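Local atomic coordinates of alcohol dehydrogenase IV (Corynebacterium glutamicum, PDB entry 3IV7), a protein that probably works as an NAD-dependent, metal-binding oxidoreductase of the iron-containing alcohol dehydrogenase family, likely with maleylacetate reductase activity. Residues Ala222-Gly225 with Ala226-Ala230. Numbering follows the deposited sequence.
Sequences ALYG and AYLAA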
ATOM      1  N   ALA A 222       4.197  14.122  10.353  1.00 28.12           N
ATOM      2  CA  ALA A 222       3.316  14.854   9.469  1.00 29.33           C
ATOM      3  C   ALA A 222       3.577  14.490   8.009  1.00 32.00           C
ATOM      4  O   ALA A 222       2.645  14.309   7.228  1.00 31.69           O
ATOM      5  CB  ALA A 222       3.482  16.401   9.683  1.00 26.71           C
ATOM      6  N   LEU A 223       4.857  14.437   7.633  1.00 32.09           N
ATOM      7  CA  LEU A 223       5.230  14.172   6.259  1.00 30.97           C
ATOM      8  C   LEU A 223       4.831  12.724   5.895  1.00 27.14           C
ATOM      9  O   LEU A 223       4.264  12.461   4.823  1.00 26.51           O
ATOM     10  CB  LEU A 223       6.753  14.393   6.099  1.00 34.18           C
ATOM     11  CG  LEU A 223       7.318  14.965   4.826  1.00 38.25           C
ATOM     12  CD1 LEU A 223       6.531  16.193   4.273  1.00 27.48           C
ATOM     13  CD2 LEU A 223       8.781  15.328   5.067  1.00 29.09           C
ATOM     14  N   TYR A 224       5.131  11.797   6.777  1.00 27.30           N
ATOM     15  CA  TYR A 224       4.746  10.392   6.563  1.00 26.71           C
ATOM     16  C   TYR A 224       3.221  10.276   6.466  1.00 28.13           C
ATOM     17  O   TYR A 224       2.690   9.586   5.567  1.00 26.56           O
ATOM     18  CB  TYR A 224       5.308   9.496   7.685  1.00 25.05           C
ATOM     19  CG  TYR A 224       4.737   8.102   7.719  1.00 27.86           C
ATOM     20  CD1 TYR A 224       5.245   7.109   6.914  1.00 28.70           C
ATOM     21  CD2 TYR A 224       3.707   7.777   8.590  1.00 26.69           C
ATOM     22  CE1 TYR A 224       4.714   5.808   6.934  1.00 24.47           C
ATOM     23  CE2 TYR A 224       3.178   6.500   8.631  1.00 30.87           C
ATOM     24  CZ  TYR A 224       3.668   5.517   7.770  1.00 27.46           C
ATOM     25  OH  TYR A 224       3.151   4.237   7.819  1.00 29.39           O
ATOM     26  N   GLY A 225       2.519  10.969   7.365  1.00 27.14           N
ATOM     27  CA  GLY A 225       1.040  11.000   7.361  1.00 25.36           C
ATOM     28  C   GLY A 225       0.483  11.516   6.074  1.00 28.23           C
ATOM     29  O   GLY A 225      -0.445  10.942   5.494  1.00 24.98           O
ATOM     30  N   ALA A 226       1.057  12.600   5.608  1.00 26.32           N
ATOM     31  CA  ALA A 226       0.656  13.200   4.377  1.00 25.69           C
ATOM     32  C   ALA A 226       0.791  12.234   3.209  1.00 27.68           C
ATOM     33  O   ALA A 226      -0.028  12.234   2.315  1.00 27.06           O
ATOM     34  CB  ALA A 226       1.502  14.477   4.119  1.00 26.23           C
ATOM     35  N   TYR A 227       1.850  11.421   3.209  1.00 29.39           N
ATOM     36  CA  TYR A 227       2.047  10.464   2.124  1.00 27.72           C
ATOM     37  C   TYR A 227       0.941   9.419   2.112  1.00 26.54           C
ATOM     38  O   TYR A 227       0.277   9.207   1.069  1.00 27.49           O
ATOM     39  CB  TYR A 227       3.407   9.787   2.214  1.00 27.19           C
ATOM     40  CG  TYR A 227       3.635   8.817   1.069  1.00 28.38           C
ATOM     41  CD1 TYR A 227       3.750   9.266  -0.232  1.00 29.61           C
ATOM     42  CD2 TYR A 227       3.682   7.446   1.297  1.00 25.65           C
ATOM     43  CE1 TYR A 227       3.921   8.366  -1.298  1.00 30.26           C
ATOM     44  CE2 TYR A 227       3.876   6.550   0.264  1.00 29.78           C
ATOM     45  CZ  TYR A 227       4.008   7.005  -1.027  1.00 31.48           C
ATOM     46  OH  TYR A 227       4.157   6.088  -2.047  1.00 27.17           O
ATOM     47  N   LEU A 228       0.699   8.784   3.261  1.00 29.01           N
ATOM     48  CA  LEU A 228      -0.364   7.755   3.323  1.00 28.71           C
ATOM     49  C   LEU A 228      -1.762   8.319   3.072  1.00 27.48           C
ATOM     50  O   LEU A 228      -2.598   7.678   2.438  1.00 27.31           O
ATOM     51  CB  LEU A 228      -0.288   6.991   4.620  1.00 30.06           C
ATOM     52  CG  LEU A 228       0.985   6.109   4.649  1.00 36.94           C
ATOM     53  CD1 LEU A 228       0.950   5.271   5.813  1.00 38.65           C
ATOM     54  CD2 LEU A 228       1.083   5.253   3.369  1.00 43.34           C
ATOM     55  N   ALA A 229      -2.005   9.534   3.525  1.00 29.02           N
ATOM     56  CA  ALA A 229      -3.281  10.191   3.249  1.00 27.28           C
ATOM     57  C   ALA A 229      -3.528  10.271   1.740  1.00 26.96           C
ATOM     58  O   ALA A 229      -4.629  10.005   1.268  1.00 25.77           O
ATOM     59  CB  ALA A 229      -3.286  11.587   3.854  1.00 23.68           C
ATOM     60  N   ALA A 230      -2.493  10.713   1.007  1.00 29.24           N
ATOM     61  CA  ALA A 230      -2.591  10.933  -0.429  1.00 28.71           C
ATOM     62  C   ALA A 230      -2.670   9.629  -1.216  1.00 27.10           C
ATOM     63  O   ALA A 230      -3.458   9.520  -2.174  1.00 27.30           O
ATOM     64  CB  ALA A 230      -1.413  11.812  -0.918  1.00 29.57           C
TER
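Tyr-224 and Leu-228, one helical turn apart, illustrate how an aromatic ring and a branched aliphatic chain four residues on can share one flank of a helix at a buried stretch. In Leu-228, CB lies 4.0 Å from Gly-225 O, so the side chain leaves the backbone close to the carbonyls of the preceding turn. The next atom, CG, is anti to its own carbonyl carbon (chi1 -69°), which sets it over one face of the Tyr-224 ring, 4.2 Å from Tyr-224 CZ. Above the same face, at its hydroxyl end, CD1 does the touching: it meets Tyr-224 CZ at 3.4 Å and rests 3.2 Å from Tyr-224 OH, a snug fit of a methyl group against the phenol end. The tyrosine reaches this methyl because its CG stands anti to the backbone N (chi1 168°), so that the ring runs on toward the following turn.

The methyl gives the hydroxyl no polar partner; that is Glu-197 OE2 of helix 189-211, to which Tyr-224 OH is hydrogen-bonded, and the Glu-197 side chain also touches Leu-228. Tyr-227 sends its ring off elsewhere, and its hydroxyl bonds to Gln-15 of strand 7-20. Both tyrosines also pack on the second subunit, against its Pro-189 and Ile-190 respectively.

Beneath the side chains, four successive i to i+4 bonds hold the backbone. Leu-228 N reaches Tyr-224 O at 3.2 Å, nearly straight at the hydrogen (169°) and in the carbonyl plane, thereby fixing the spacing of the two residues whose side chains meet. Ala-229 N gives a shorter bond to Gly-225 O, 2.9 Å. Ala-229 itself packs on helix 164-181. Together these features describe an i/i+4 tyrosine-leucine pair on a regular alpha-helix, here the buried middle of helix 216-236 within the all-helical C-terminal part characteristic of iron-containing alcohol dehydrogenases.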